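PDB 7JRM: F5/8 type C domain protein from Clostridium perfringens, which probably binds mucin-type glycans through a carbohydrate-binding module, as part of ZmpB, an O-glycopeptidase that recognises and hydrolyses mucin. Local coordinates for residues Ala176-Met181 with Pro186-Val191; Leu307-Asn312 with Ser334-Leu339; Lys242-Asn247 with Asn288-Val293; Phe429-Lys434 with Tyr441-Leu446. All blocks are in the same frame, centred on the assembly; numbering follows the deposited sequence.

Contact 1 of 4, residues Ala176-Met181 with Pro186-Val191; sequences AETDVM and PKKRLV
Thr178 and Met181 pack against Lys188 and Leu190 in a mostly apolar contact between the two sheets of the NPCBM/NEW2 domain. Strand 173-182 lies at the edge of one sheet, whereas strand 188-193 pairs with strand 145-152 in the other. The chain therefore turns back between layers, as in a beta-arch, and its two arms meet through side chains. Thr178 meets both Lys188 and Leu190. Its OG1 occupies the crowded position between backbone N and carbonyl carbon (chi1 70°), which puts CG2 beside the N and over Leu190, 3.7 Å from Leu190 CD2; the two side chains run at about a right angle. That hydroxyl reaches Asp179 O over 2.9 Å, on a lone pair in the carbonyl plane, and it also bonds to Phe166 N of the adjoining strand. Threonine suits the place because one branch is polar and the other greasy. Further along, the extended methylenes of Lys188 and the chain of Met181 slide past each other in opposite directions, with Met181 SD 3.9 Å from Lys188 CD. A bend at the last torsion of Met181 (chi3 90°) carries CE to within 3.2 Å of Pro186 O, a close approach for a methyl. Lys188 thus spends its carbon chain on Thr178 and Met181, while its NZ stays 4.4 Å from Asp179 OD2. Dispersion therefore joins the layers here, through the Thr178-Leu190 methyls and the Met181 and Lys188 chains; Asp179 and Lys188, too far apart for a salt bridge, probably add a mild attraction.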
loop_
_atom_site.group_PDB
_atom_site.type_symbol
_atom_site.label_atom_id
_atom_site.label_comp_id
_atom_site.label_asym_id
_atom_site.label_seq_id
_atom_site.Cartn_x
_atom_site.Cartn_y
_atom_site.Cartn_z
ATOM N N ALA A 176 37.341 -14.040 8.115
ATOM C CA ALA A 176 36.912 -13.491 9.392
ATOM C C ALA A 176 37.242 -14.481 10.497
ATOM O O ALA A 176 37.364 -15.686 10.265
ATOM C CB ALA A 176 35.414 -13.165 9.392
ATOM N N GLU A 177 37.384 -13.952 11.710
ATOM C CA GLU A 177 37.662 -14.776 12.877
ATOM C C GLU A 177 37.349 -13.972 14.129
ATOM O O GLU A 177 37.321 -12.739 14.109
ATOM C CB GLU A 177 39.116 -15.259 12.895
ATOM C CG GLU A 177 40.123 -14.191 13.285
ATOM C CD GLU A 177 41.552 -14.695 13.233
ATOM O OE1 GLU A 177 41.748 -15.925 13.163
ATOM O OE2 GLU A 177 42.479 -13.858 13.259
ATOM N N THR A 178 37.109 -14.693 15.220
ATOM C CA THR A 178 36.870 -14.091 16.519
ATOM C C THR A 178 38.126 -14.206 17.376
ATOM O O THR A 178 39.125 -14.815 16.986
ATOM C CB THR A 178 35.680 -14.756 17.216
ATOM O OG1 THR A 178 36.038 -16.087 17.611
ATOM C CG2 THR A 178 34.478 -14.814 16.289
ATOM N N ASP A 179 38.074 -13.606 18.561
ATOM C CA ASP A 179 39.093 -13.851 19.567
ATOM C C ASP A 179 38.845 -15.212 20.213
ATOM O O ASP A 179 37.952 -15.965 19.817
ATOM C CB ASP A 179 39.094 -12.737 20.613
ATOM C CG ASP A 179 39.084 -11.353 19.996
ATOM O OD1 ASP A 179 39.776 -11.148 18.977
ATOM O OD2 ASP A 179 38.383 -10.470 20.534
ATOM N N VAL A 180 39.645 -15.538 21.224
ATOM C CA VAL A 180 39.396 -16.748 21.997
ATOM C C VAL A 180 38.138 -16.537 22.828
ATOM O O VAL A 180 38.079 -15.641 23.679
ATOM C CB VAL A 180 40.600 -17.100 22.880
ATOM C CG1 VAL A 180 40.189 -18.076 23.972
ATOM C CG2 VAL A 180 41.720 -17.684 22.033
ATOM N N MET A 181 37.119 -17.353 22.576
ATOM C CA MET A 181 35.832 -17.225 23.246
ATOM C C MET A 181 35.744 -18.243 24.374
ATOM O O MET A 181 36.030 -19.427 24.171
ATOM C CB MET A 181 34.683 -17.424 22.257
ATOM C CG MET A 181 34.376 -16.191 21.425
ATOM S SD MET A 181 32.910 -16.379 20.398
ATOM C CE MET A 181 31.651 -15.770 21.517
ATOM N N PRO A 186 30.133 -13.242 25.706
ATOM C CA PRO A 186 28.860 -13.114 24.988
ATOM C C PRO A 186 29.014 -13.466 23.516
ATOM O O PRO A 186 30.096 -13.348 22.937
ATOM C CB PRO A 186 28.491 -11.638 25.175
ATOM C CG PRO A 186 29.243 -11.207 26.394
ATOM C CD PRO A 186 30.521 -11.991 26.379
ATOM N N LYS A 187 27.909 -13.904 22.916
ATOM C CA LYS A 187 27.935 -14.378 21.539
ATOM C C LYS A 187 28.403 -13.280 20.592
ATOM O O LYS A 187 28.099 -12.098 20.780
ATOM C CB LYS A 187 26.549 -14.881 21.127
ATOM C CG LYS A 187 25.472 -13.806 21.090
ATOM C CD LYS A 187 24.130 -14.383 20.664
ATOM C CE LYS A 187 23.156 -13.286 20.260
ATOM N NZ LYS A 187 23.069 -12.207 21.285
ATOM N N LYS A 188 29.158 -13.678 19.573
ATOM C CA LYS A 188 29.697 -12.763 18.581
ATOM C C LYS A 188 29.072 -13.040 17.220
ATOM O O LYS A 188 28.709 -14.177 16.904
ATOM C CB LYS A 188 31.222 -12.884 18.488
ATOM C CG LYS A 188 31.971 -12.288 19.671
ATOM C CD LYS A 188 33.464 -12.563 19.570
ATOM C CE LYS A 188 34.192 -12.156 20.842
ATOM N NZ LYS A 188 34.040 -10.703 21.132
ATOM N N ARG A 189 28.950 -11.989 16.416
ATOM C CA ARG A 189 28.358 -12.081 15.090
ATOM C C ARG A 189 29.446 -12.026 14.026
ATOM O O ARG A 189 30.409 -11.264 14.146
ATOM C CB ARG A 189 27.350 -10.952 14.861
ATOM C CG ARG A 189 26.506 -11.114 13.607
ATOM C CD ARG A 189 25.422 -10.051 13.532
ATOM N NE ARG A 189 24.519 -10.264 12.404
ATOM C CZ ARG A 189 23.728 -9.327 11.891
ATOM N NH1 ARG A 189 23.723 -8.104 12.405
ATOM N NH2 ARG A 189 22.938 -9.613 10.864
ATOM N N LEU A 190 29.286 -12.842 12.985
ATOM C CA LEU A 190 30.209 -12.875 11.858
ATOM C C LEU A 190 29.410 -12.725 10.573
ATOM O O LEU A 190 28.545 -13.556 10.277
ATOM C CB LEU A 190 31.021 -14.174 11.837
ATOM C CG LEU A 190 31.923 -14.449 13.043
ATOM C CD1 LEU A 190 32.609 -15.800 12.903
ATOM C CD2 LEU A 190 32.949 -13.339 13.218
ATOM N N VAL A 191 29.697 -11.670 9.816
ATOM C CA VAL A 191 29.042 -11.395 8.541
ATOM C C VAL A 191 30.130 -11.358 7.479
ATOM O O VAL A 191 30.959 -10.437 7.463
ATOM C CB VAL A 191 28.248 -10.083 8.570
ATOM C CG1 VAL A 191 27.520 -9.875 7.251
ATOM C CG2 VAL A 191 27.264 -10.084 9.731
#

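Contact 2 of 4, residues Leu307-Asn312 with Ser334-Leu339; sequences LKSIQN and SGVEDL
Ser309 OG is held by two backbone groups: it gives its proton to Tyr305 O, one turn back in helix 304-314, and accepts Ser334 N from the loop after strand 330-332. The bond from Ser334 N to Ser309 OG measures 3.3 Å and is noticeably bent, with an angle of 136° at the hydrogen. With OG beside the backbone N and opposite the carbonyl carbon (chi1 -79°), the hydroxyl can face back along the helix and still meet the loop. Serine fits here because a short side chain that both donates and accepts lets the helix come close, the alpha carbons of Ser309 and Ser334 being 6.6 Å apart. Next to this link Val336 presents CG2 to the same oxygen at 4.1 Å, a simple van der Waals touch beside the polar bond. The loop lies in a region whose sequence resembles internalin-type leucine-rich repeats, and Val336 N is held in turn by Asn356 OD1. One buried hydroxyl, used both as donor and as acceptor, thus gives the loop N-H a long, bent bond, so this polar link between helix and loop is probably a modest one.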
loop_
_atom_site.group_PDB
_atom_site.type_symbol
_atom_site.label_atom_id
_atom_site.label_comp_id
_atom_site.label_asym_id
_atom_site.label_seq_id
_atom_site.Cartn_x
_atom_site.Cartn_y
_atom_site.Cartn_z
ATOM N N LEU A 307 -30.513 27.345 -15.240
ATOM C CA LEU A 307 -29.501 28.381 -15.421
ATOM C C LEU A 307 -29.786 29.588 -14.535
ATOM O O LEU A 307 -28.871 30.150 -13.923
ATOM C CB LEU A 307 -29.437 28.796 -16.892
ATOM C CG LEU A 307 -28.693 30.093 -17.216
ATOM C CD1 LEU A 307 -27.197 29.914 -17.025
ATOM C CD2 LEU A 307 -29.007 30.551 -18.633
ATOM N N LYS A 308 -31.055 29.995 -14.450
ATOM C CA LYS A 308 -31.419 31.108 -13.579
ATOM C C LYS A 308 -31.258 30.732 -12.111
ATOM O O LYS A 308 -30.874 31.572 -11.288
ATOM C CB LYS A 308 -32.854 31.550 -13.870
ATOM C CG LYS A 308 -33.340 32.708 -13.012
ATOM C CD LYS A 308 -32.435 33.920 -13.153
ATOM C CE LYS A 308 -32.996 35.115 -12.401
ATOM N NZ LYS A 308 -34.267 35.601 -13.005
ATOM N N SER A 309 -31.543 29.474 -11.764
ATOM C CA SER A 309 -31.394 29.036 -10.380
ATOM C C SER A 309 -29.933 29.054 -9.949
ATOM O O SER A 309 -29.618 29.452 -8.820
ATOM C CB SER A 309 -31.990 27.639 -10.208
ATOM O OG SER A 309 -33.402 27.691 -10.111
ATOM N N ILE A 310 -29.027 28.629 -10.831
ATOM C CA ILE A 310 -27.606 28.648 -10.502
ATOM C C ILE A 310 -27.091 30.081 -10.452
ATOM O O ILE A 310 -26.260 30.428 -9.602
ATOM C CB ILE A 310 -26.819 27.790 -11.511
ATOM C CG1 ILE A 310 -27.202 26.316 -11.367
ATOM C CG2 ILE A 310 -25.318 27.970 -11.322
ATOM C CD1 ILE A 310 -26.618 25.425 -12.440
ATOM N N GLN A 311 -27.582 30.939 -11.350
ATOM C CA GLN A 311 -27.163 32.337 -11.345
ATOM C C GLN A 311 -27.604 33.040 -10.068
ATOM O O GLN A 311 -26.885 33.900 -9.543
ATOM C CB GLN A 311 -27.720 33.055 -12.574
ATOM C CG GLN A 311 -26.918 32.825 -13.845
ATOM C CD GLN A 311 -27.646 33.300 -15.087
ATOM O OE1 GLN A 311 -28.840 33.595 -15.047
ATOM N NE2 GLN A 311 -26.928 33.375 -16.202
ATOM N N ASN A 312 -28.784 32.689 -9.551
ATOM C CA ASN A 312 -29.253 33.289 -8.306
ATOM C C ASN A 312 -28.399 32.848 -7.125
ATOM O O ASN A 312 -28.150 33.634 -6.203
ATOM C CB ASN A 312 -30.719 32.927 -8.068
ATOM C CG ASN A 312 -31.674 33.949 -8.652
ATOM O OD1 ASN A 312 -31.590 35.140 -8.349
ATOM N ND2 ASN A 312 -32.593 33.488 -9.493
ATOM N N SER A 334 -35.973 26.194 -8.692
ATOM C CA SER A 334 -37.347 26.673 -8.813
ATOM C C SER A 334 -37.755 26.614 -10.277
ATOM O O SER A 334 -37.101 27.223 -11.128
ATOM C CB SER A 334 -37.484 28.098 -8.271
ATOM O OG SER A 334 -38.700 28.690 -8.692
ATOM N N GLY A 335 -38.828 25.879 -10.564
ATOM C CA GLY A 335 -39.335 25.783 -11.919
ATOM C C GLY A 335 -38.465 25.011 -12.881
ATOM O O GLY A 335 -38.561 25.223 -14.093
ATOM N N VAL A 336 -37.625 24.110 -12.384
ATOM C CA VAL A 336 -36.694 23.359 -13.218
ATOM C C VAL A 336 -37.373 22.094 -13.724
ATOM O O VAL A 336 -38.083 21.408 -12.979
ATOM C CB VAL A 336 -35.408 23.029 -12.438
ATOM C CG1 VAL A 336 -34.416 22.292 -13.327
ATOM C CG2 VAL A 336 -34.787 24.300 -11.878
ATOM N N GLU A 337 -37.158 21.788 -15.003
ATOM C CA GLU A 337 -37.659 20.568 -15.621
ATOM C C GLU A 337 -36.561 19.592 -16.010
ATOM O O GLU A 337 -36.814 18.387 -16.060
ATOM C CB GLU A 337 -38.481 20.901 -16.874
ATOM C CG GLU A 337 -39.889 21.392 -16.592
ATOM C CD GLU A 337 -40.571 21.936 -17.833
ATOM O OE1 GLU A 337 -40.238 21.479 -18.945
ATOM O OE2 GLU A 337 -41.442 22.822 -17.695
ATOM N N ASP A 338 -35.355 20.084 -16.281
ATOM C CA ASP A 338 -34.246 19.260 -16.749
ATOM C C ASP A 338 -33.018 19.579 -15.911
ATOM O O ASP A 338 -32.574 20.731 -15.872
ATOM C CB ASP A 338 -33.972 19.512 -18.236
ATOM C CG ASP A 338 -32.936 18.565 -18.813
ATOM O OD1 ASP A 338 -32.483 17.649 -18.095
ATOM O OD2 ASP A 338 -32.576 18.737 -19.997
ATOM N N LEU A 339 -32.470 18.562 -15.250
ATOM C CA LEU A 339 -31.296 18.717 -14.402
ATOM C C LEU A 339 -29.989 18.625 -15.178
ATOM O O LEU A 339 -28.921 18.586 -14.558
ATOM C CB LEU A 339 -31.306 17.665 -13.290
ATOM C CG LEU A 339 -32.399 17.795 -12.229
ATOM C CD1 LEU A 339 -32.303 16.658 -11.225
ATOM C CD2 LEU A 339 -32.306 19.139 -11.530
#

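Contact 3 of 4, residues Lys242-Asn247 with Asn288-Val293; sequences KKLDLN and NSLVKV
Leu244 and Leu290 meet methyl to methyl, CD1 against CD1 at 3.6 Å, between two interhelical segments. The backbone points both side chains toward the opposite segment, and the torsions then bring each CD1 to the meeting point: CG stands opposite the carbonyl carbon, beside the backbone N (chi1 -64° in Leu244 and -80° in Leu290), with the second torsion extended. The two side chains approach at a slant. Leucine suits both places, since its fork can touch across the gap with one methyl while the side chain also packs on Tyr249 and, for Leu290, on Ser253 and Leu257. The pair thus belongs to a small apolar patch at the surface. Farther on, the contact thins to Val293 CG1, 4.3 Å from Asn247 O. The end-to-end directions of 244-247 and 290-293 are 37° apart, and the chains draw together toward Asn247 and Val293. Just past the first segment, backbone bonds between Val291 and Thr250 and between Val293 and Asn248 join them. Segment 242-247 links helix 232-242 to helix 251-270 and the other segment follows helix 273-288, so the contact closes one end of this helical bundle, with Leu246 also resting on Leu257.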
loop_
_atom_site.group_PDB
_atom_site.type_symbol
_atom_site.label_atom_id
_atom_site.label_comp_id
_atom_site.label_asym_id
_atom_site.label_seq_id
_atom_site.Cartn_x
_atom_site.Cartn_y
_atom_site.Cartn_z
ATOM N N LYS A 242 2.097 11.220 -5.957
ATOM C CA LYS A 242 1.353 11.663 -4.784
ATOM C C LYS A 242 1.477 13.162 -4.539
ATOM O O LYS A 242 0.700 13.707 -3.747
ATOM C CB LYS A 242 1.820 10.891 -3.548
ATOM C CG LYS A 242 1.300 9.460 -3.487
ATOM C CD LYS A 242 1.604 8.802 -2.150
ATOM C CE LYS A 242 3.046 9.033 -1.725
ATOM N NZ LYS A 242 3.398 8.227 -0.523
ATOM N N LYS A 243 2.425 13.834 -5.192
ATOM C CA LYS A 243 2.583 15.277 -5.054
ATOM C C LYS A 243 1.586 16.067 -5.889
ATOM O O LYS A 243 1.479 17.285 -5.704
ATOM C CB LYS A 243 4.005 15.687 -5.443
ATOM C CG LYS A 243 4.890 16.076 -4.271
ATOM C CD LYS A 243 6.360 16.037 -4.654
ATOM C CE LYS A 243 6.598 16.674 -6.015
ATOM N NZ LYS A 243 7.975 16.413 -6.518
ATOM N N LEU A 244 0.862 15.415 -6.792
ATOM C CA LEU A 244 -0.063 16.100 -7.682
ATOM C C LEU A 244 -1.415 16.305 -7.011
ATOM O O LEU A 244 -1.832 15.526 -6.150
ATOM C CB LEU A 244 -0.243 15.313 -8.981
ATOM C CG LEU A 244 1.005 15.172 -9.853
ATOM C CD1 LEU A 244 0.681 14.435 -11.141
ATOM C CD2 LEU A 244 1.610 16.535 -10.148
ATOM N N ASP A 245 -2.100 17.370 -7.421
ATOM C CA ASP A 245 -3.420 17.705 -6.899
ATOM C C ASP A 245 -4.474 17.105 -7.823
ATOM O O ASP A 245 -4.657 17.569 -8.953
ATOM C CB ASP A 245 -3.582 19.218 -6.781
ATOM C CG ASP A 245 -4.698 19.615 -5.836
ATOM O OD1 ASP A 245 -4.692 20.771 -5.360
ATOM O OD2 ASP A 245 -5.583 18.776 -5.564
ATOM N N LEU A 246 -5.171 16.075 -7.337
ATOM C CA LEU A 246 -6.149 15.369 -8.158
ATOM C C LEU A 246 -7.344 16.238 -8.527
ATOM O O LEU A 246 -8.072 15.901 -9.469
ATOM C CB LEU A 246 -6.633 14.103 -7.443
ATOM C CG LEU A 246 -5.610 13.048 -6.996
ATOM C CD1 LEU A 246 -4.596 12.771 -8.101
ATOM C CD2 LEU A 246 -4.917 13.401 -5.677
ATOM N N ASN A 247 -7.569 17.342 -7.811
ATOM C CA ASN A 247 -8.674 18.233 -8.142
ATOM C C ASN A 247 -8.446 18.980 -9.450
ATOM O O ASN A 247 -9.416 19.414 -10.079
ATOM C CB ASN A 247 -8.902 19.234 -7.008
ATOM C CG ASN A 247 -9.954 18.768 -6.022
ATOM O OD1 ASN A 247 -10.215 17.573 -5.893
ATOM N ND2 ASN A 247 -10.563 19.715 -5.318
ATOM N N ASN A 288 1.308 10.279 -17.767
ATOM C CA ASN A 288 1.305 11.029 -19.015
ATOM C C ASN A 288 -0.074 11.109 -19.657
ATOM O O ASN A 288 -0.232 11.818 -20.657
ATOM C CB ASN A 288 2.296 10.407 -20.002
ATOM C CG ASN A 288 3.699 10.310 -19.435
ATOM O OD1 ASN A 288 4.321 11.321 -19.111
ATOM N ND2 ASN A 288 4.204 9.089 -19.310
ATOM N N SER A 289 -1.066 10.406 -19.115
ATOM C CA SER A 289 -2.428 10.449 -19.625
ATOM C C SER A 289 -3.317 11.416 -18.857
ATOM O O SER A 289 -4.520 11.482 -19.131
ATOM C CB SER A 289 -3.047 9.046 -19.597
ATOM O OG SER A 289 -2.672 8.302 -20.742
ATOM N N LEU A 290 -2.758 12.161 -17.907
ATOM C CA LEU A 290 -3.542 13.132 -17.157
ATOM C C LEU A 290 -3.985 14.273 -18.064
ATOM O O LEU A 290 -3.218 14.760 -18.899
ATOM C CB LEU A 290 -2.728 13.682 -15.987
ATOM C CG LEU A 290 -2.634 12.827 -14.722
ATOM C CD1 LEU A 290 -1.675 13.463 -13.733
ATOM C CD2 LEU A 290 -4.006 12.632 -14.091
ATOM N N VAL A 291 -5.235 14.696 -17.895
ATOM C CA VAL A 291 -5.795 15.821 -18.633
ATOM C C VAL A 291 -6.331 16.822 -17.619
ATOM O O VAL A 291 -7.136 16.466 -16.751
ATOM C CB VAL A 291 -6.901 15.373 -19.610
ATOM C CG1 VAL A 291 -7.563 14.090 -19.120
ATOM C CG2 VAL A 291 -7.930 16.477 -19.820
ATOM N N LYS A 292 -5.869 18.065 -17.716
ATOM C CA LYS A 292 -6.274 19.106 -16.784
ATOM C C LYS A 292 -7.694 19.574 -17.083
ATOM O O LYS A 292 -8.155 19.541 -18.228
ATOM C CB LYS A 292 -5.308 20.291 -16.851
ATOM C CG LYS A 292 -3.840 19.903 -16.738
ATOM C CD LYS A 292 -3.158 20.675 -15.626
ATOM C CE LYS A 292 -1.655 20.477 -15.656
ATOM N NZ LYS A 292 -0.988 21.481 -16.530
ATOM N N VAL A 293 -8.390 20.004 -16.033
ATOM C CA VAL A 293 -9.725 20.574 -16.171
ATOM C C VAL A 293 -9.615 21.986 -16.730
ATOM O O VAL A 293 -8.533 22.582 -16.745
ATOM C CB VAL A 293 -10.489 20.580 -14.832
ATOM C CG1 VAL A 293 -10.487 19.201 -14.201
ATOM C CG2 VAL A 293 -9.889 21.600 -13.883
#

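Contact 4 of 4, residues Phe429-Lys434 with Tyr441-Leu446; sequences FTINTK and YGVHVL
Val443 is the bump that fits between Phe429 and Ile431, and its two methyls divide the work. CG1, opposite the backbone N (chi1 -179°), reaches the far end of the phenyl ring, 3.6 Å from Phe429 CZ; CG2 meets Ile431 tip to tip, 3.8 Å from Ile431 CD1. The ring in turn reaches both valines of the other strand, Val443 through CZ and CE1 and Val445 through CE2, with Phe429 CE2 4.2 Å from Val445 CG2. Both methyls approach the ring obliquely. Phe429 holds CG between its backbone N and carbonyl carbon (chi1 59°), and from there the ring spans the gap between layers, its approach and that of Val443 coming from opposite directions. Such a reach suits the spacing: the axes of strands 429-432 and 441-446 stay 11.0 Å apart at their closest, and their directions are 151° apart, near antiparallel. This is face packing of two sheets, 391-395 with 428-432 against the larger sheet that contains 440-449. Alternation along each strand sends Phe429 and Ile431, Val443 and Val445 into the shared interior. Beta-branched residues suit these strands, and the short, branched valines and Ile431 pack their methyls beside the longer ring; Val412, Tyr458 and Phe460 extend the same core. At the end of strand 428-432 Asn432 OD1 accepts Lys434 N at 2.9 Å, an Asx turn that leads the chain away. With four buried hydrocarbon side chains doing the joining, the layers are held by dispersion and the hydrophobic effect, and the fit depends on complementary shape rather than on directional bonds.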
loop_
_atom_site.group_PDB
_atom_site.type_symbol
_atom_site.label_atom_id
_atom_site.label_comp_id
_atom_site.label_asym_id
_atom_site.label_seq_id
_atom_site.Cartn_x
_atom_site.Cartn_y
_atom_site.Cartn_z
ATOM N N PHE A 429 -48.223 2.837 -19.856
ATOM C CA PHE A 429 -49.618 2.530 -19.573
ATOM C C PHE A 429 -50.448 2.667 -20.841
ATOM O O PHE A 429 -50.181 3.521 -21.691
ATOM C CB PHE A 429 -50.190 3.436 -18.465
ATOM C CG PHE A 429 -50.129 4.907 -18.779
ATOM C CD1 PHE A 429 -51.172 5.538 -19.436
ATOM C CD2 PHE A 429 -49.031 5.662 -18.399
ATOM C CE1 PHE A 429 -51.119 6.890 -19.721
ATOM C CE2 PHE A 429 -48.971 7.016 -18.679
ATOM C CZ PHE A 429 -50.016 7.631 -19.339
ATOM N N THR A 430 -51.458 1.807 -20.959
ATOM C CA THR A 430 -52.383 1.816 -22.086
ATOM C C THR A 430 -53.797 1.926 -21.540
ATOM O O THR A 430 -54.205 1.115 -20.702
ATOM C CB THR A 430 -52.229 0.555 -22.944
ATOM O OG1 THR A 430 -51.053 0.669 -23.755
ATOM C CG2 THR A 430 -53.441 0.365 -23.844
ATOM N N ILE A 431 -54.539 2.926 -22.008
ATOM C CA ILE A 431 -55.887 3.207 -21.531
ATOM C C ILE A 431 -56.867 2.973 -22.671
ATOM O O ILE A 431 -56.693 3.517 -23.770
ATOM C CB ILE A 431 -56.008 4.644 -20.994
ATOM C CG1 ILE A 431 -55.103 4.836 -19.776
ATOM C CG2 ILE A 431 -57.456 4.966 -20.647
ATOM C CD1 ILE A 431 -54.701 6.273 -19.541
ATOM N N ASN A 432 -57.892 2.165 -22.413
ATOM C CA ASN A 432 -58.959 1.982 -23.385
ATOM C C ASN A 432 -59.834 3.228 -23.423
ATOM O O ASN A 432 -60.270 3.725 -22.379
ATOM C CB ASN A 432 -59.795 0.751 -23.033
ATOM C CG ASN A 432 -61.105 0.693 -23.800
ATOM O OD1 ASN A 432 -61.184 1.113 -24.956
ATOM N ND2 ASN A 432 -62.144 0.171 -23.158
ATOM N N THR A 433 -60.091 3.734 -24.628
ATOM C CA THR A 433 -60.878 4.946 -24.801
ATOM C C THR A 433 -62.128 4.743 -25.646
ATOM O O THR A 433 -62.850 5.714 -25.898
ATOM C CB THR A 433 -60.020 6.055 -25.427
ATOM O OG1 THR A 433 -60.730 7.295 -25.373
ATOM C CG2 THR A 433 -59.703 5.732 -26.875
ATOM N N LYS A 434 -62.407 3.514 -26.090
ATOM C CA LYS A 434 -63.596 3.271 -26.900
ATOM C C LYS A 434 -64.876 3.443 -26.091
ATOM O O LYS A 434 -65.890 3.904 -26.629
ATOM C CB LYS A 434 -63.543 1.872 -27.509
ATOM C CG LYS A 434 -62.432 1.676 -28.528
ATOM C CD LYS A 434 -62.205 0.200 -28.817
ATOM C CE LYS A 434 -61.962 -0.588 -27.538
ATOM N NZ LYS A 434 -60.675 -0.211 -26.888
ATOM N N TYR A 441 -59.894 14.383 -20.272
ATOM C CA TYR A 441 -59.497 13.451 -19.227
ATOM C C TYR A 441 -58.043 13.693 -18.858
ATOM O O TYR A 441 -57.223 14.054 -19.705
ATOM C CB TYR A 441 -59.692 11.995 -19.667
ATOM C CG TYR A 441 -61.141 11.599 -19.829
ATOM C CD1 TYR A 441 -61.814 11.828 -21.021
ATOM C CD2 TYR A 441 -61.836 11.003 -18.787
ATOM C CE1 TYR A 441 -63.140 11.471 -21.171
ATOM C CE2 TYR A 441 -63.161 10.644 -18.927
ATOM C CZ TYR A 441 -63.809 10.879 -20.121
ATOM O OH TYR A 441 -65.129 10.519 -20.263
ATOM N N GLY A 442 -57.732 13.487 -17.582
ATOM C CA GLY A 442 -56.384 13.657 -17.080
ATOM C C GLY A 442 -55.822 12.344 -16.572
ATOM O O GLY A 442 -56.550 11.501 -16.046
ATOM N N VAL A 443 -54.513 12.176 -16.738
ATOM C CA VAL A 443 -53.799 10.983 -16.295
ATOM C C VAL A 443 -52.772 11.413 -15.258
ATOM O O VAL A 443 -51.893 12.232 -15.551
ATOM C CB VAL A 443 -53.123 10.252 -17.466
ATOM C CG1 VAL A 443 -52.417 8.998 -16.972
ATOM C CG2 VAL A 443 -54.146 9.911 -18.539
ATOM N N HIS A 444 -52.880 10.862 -14.053
ATOM C CA HIS A 444 -51.989 11.192 -12.948
ATOM C C HIS A 444 -51.055 10.015 -12.694
ATOM O O HIS A 444 -51.512 8.914 -12.369
ATOM C CB HIS A 444 -52.783 11.533 -11.687
ATOM C CG HIS A 444 -53.557 12.810 -11.789
ATOM N ND1 HIS A 444 -54.725 12.918 -12.510
ATOM C CD2 HIS A 444 -53.328 14.035 -11.259
ATOM C CE1 HIS A 444 -55.184 14.153 -12.420
ATOM N NE2 HIS A 444 -54.354 14.852 -11.668
ATOM N N VAL A 445 -49.755 10.252 -12.840
ATOM C CA VAL A 445 -48.732 9.240 -12.604
ATOM C C VAL A 445 -48.122 9.541 -11.241
ATOM O O VAL A 445 -47.212 10.365 -11.119
ATOM C CB VAL A 445 -47.674 9.230 -13.710
ATOM C CG1 VAL A 445 -46.618 8.169 -13.429
ATOM C CG2 VAL A 445 -48.322 9.012 -15.070
ATOM N N LEU A 446 -48.629 8.877 -10.205
ATOM C CA LEU A 446 -48.127 9.084 -8.855
ATOM C C LEU A 446 -46.824 8.322 -8.657
ATOM O O LEU A 446 -46.698 7.163 -9.064
ATOM C CB LEU A 446 -49.158 8.630 -7.820
ATOM C CG LEU A 446 -50.564 9.243 -7.812
ATOM C CD1 LEU A 446 -51.130 9.247 -6.399
ATOM C CD2 LEU A 446 -50.585 10.647 -8.394
#

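Along the chain the order is contact 1, contact 3, contact 2, contact 4, each closing before the next opens. Contact 1 belongs to the NPCBM/NEW2 beta-sandwich, contact 3 to the helical segment that follows, and contacts 2 and 4 to the C-terminal region. The mixed seven-stranded sheet that holds strand 440-449 of contact 4 also includes, at one edge, strand 330-332, which leads into the loop of contact 2. The centres of these two contacts are about 30 Å apart, while those of contacts 1 and 4 are about 98 Å apart, on opposite sides of the chain's centre. None touches another, consistent with an elongated protein of separate modules, each contact being local to its own region.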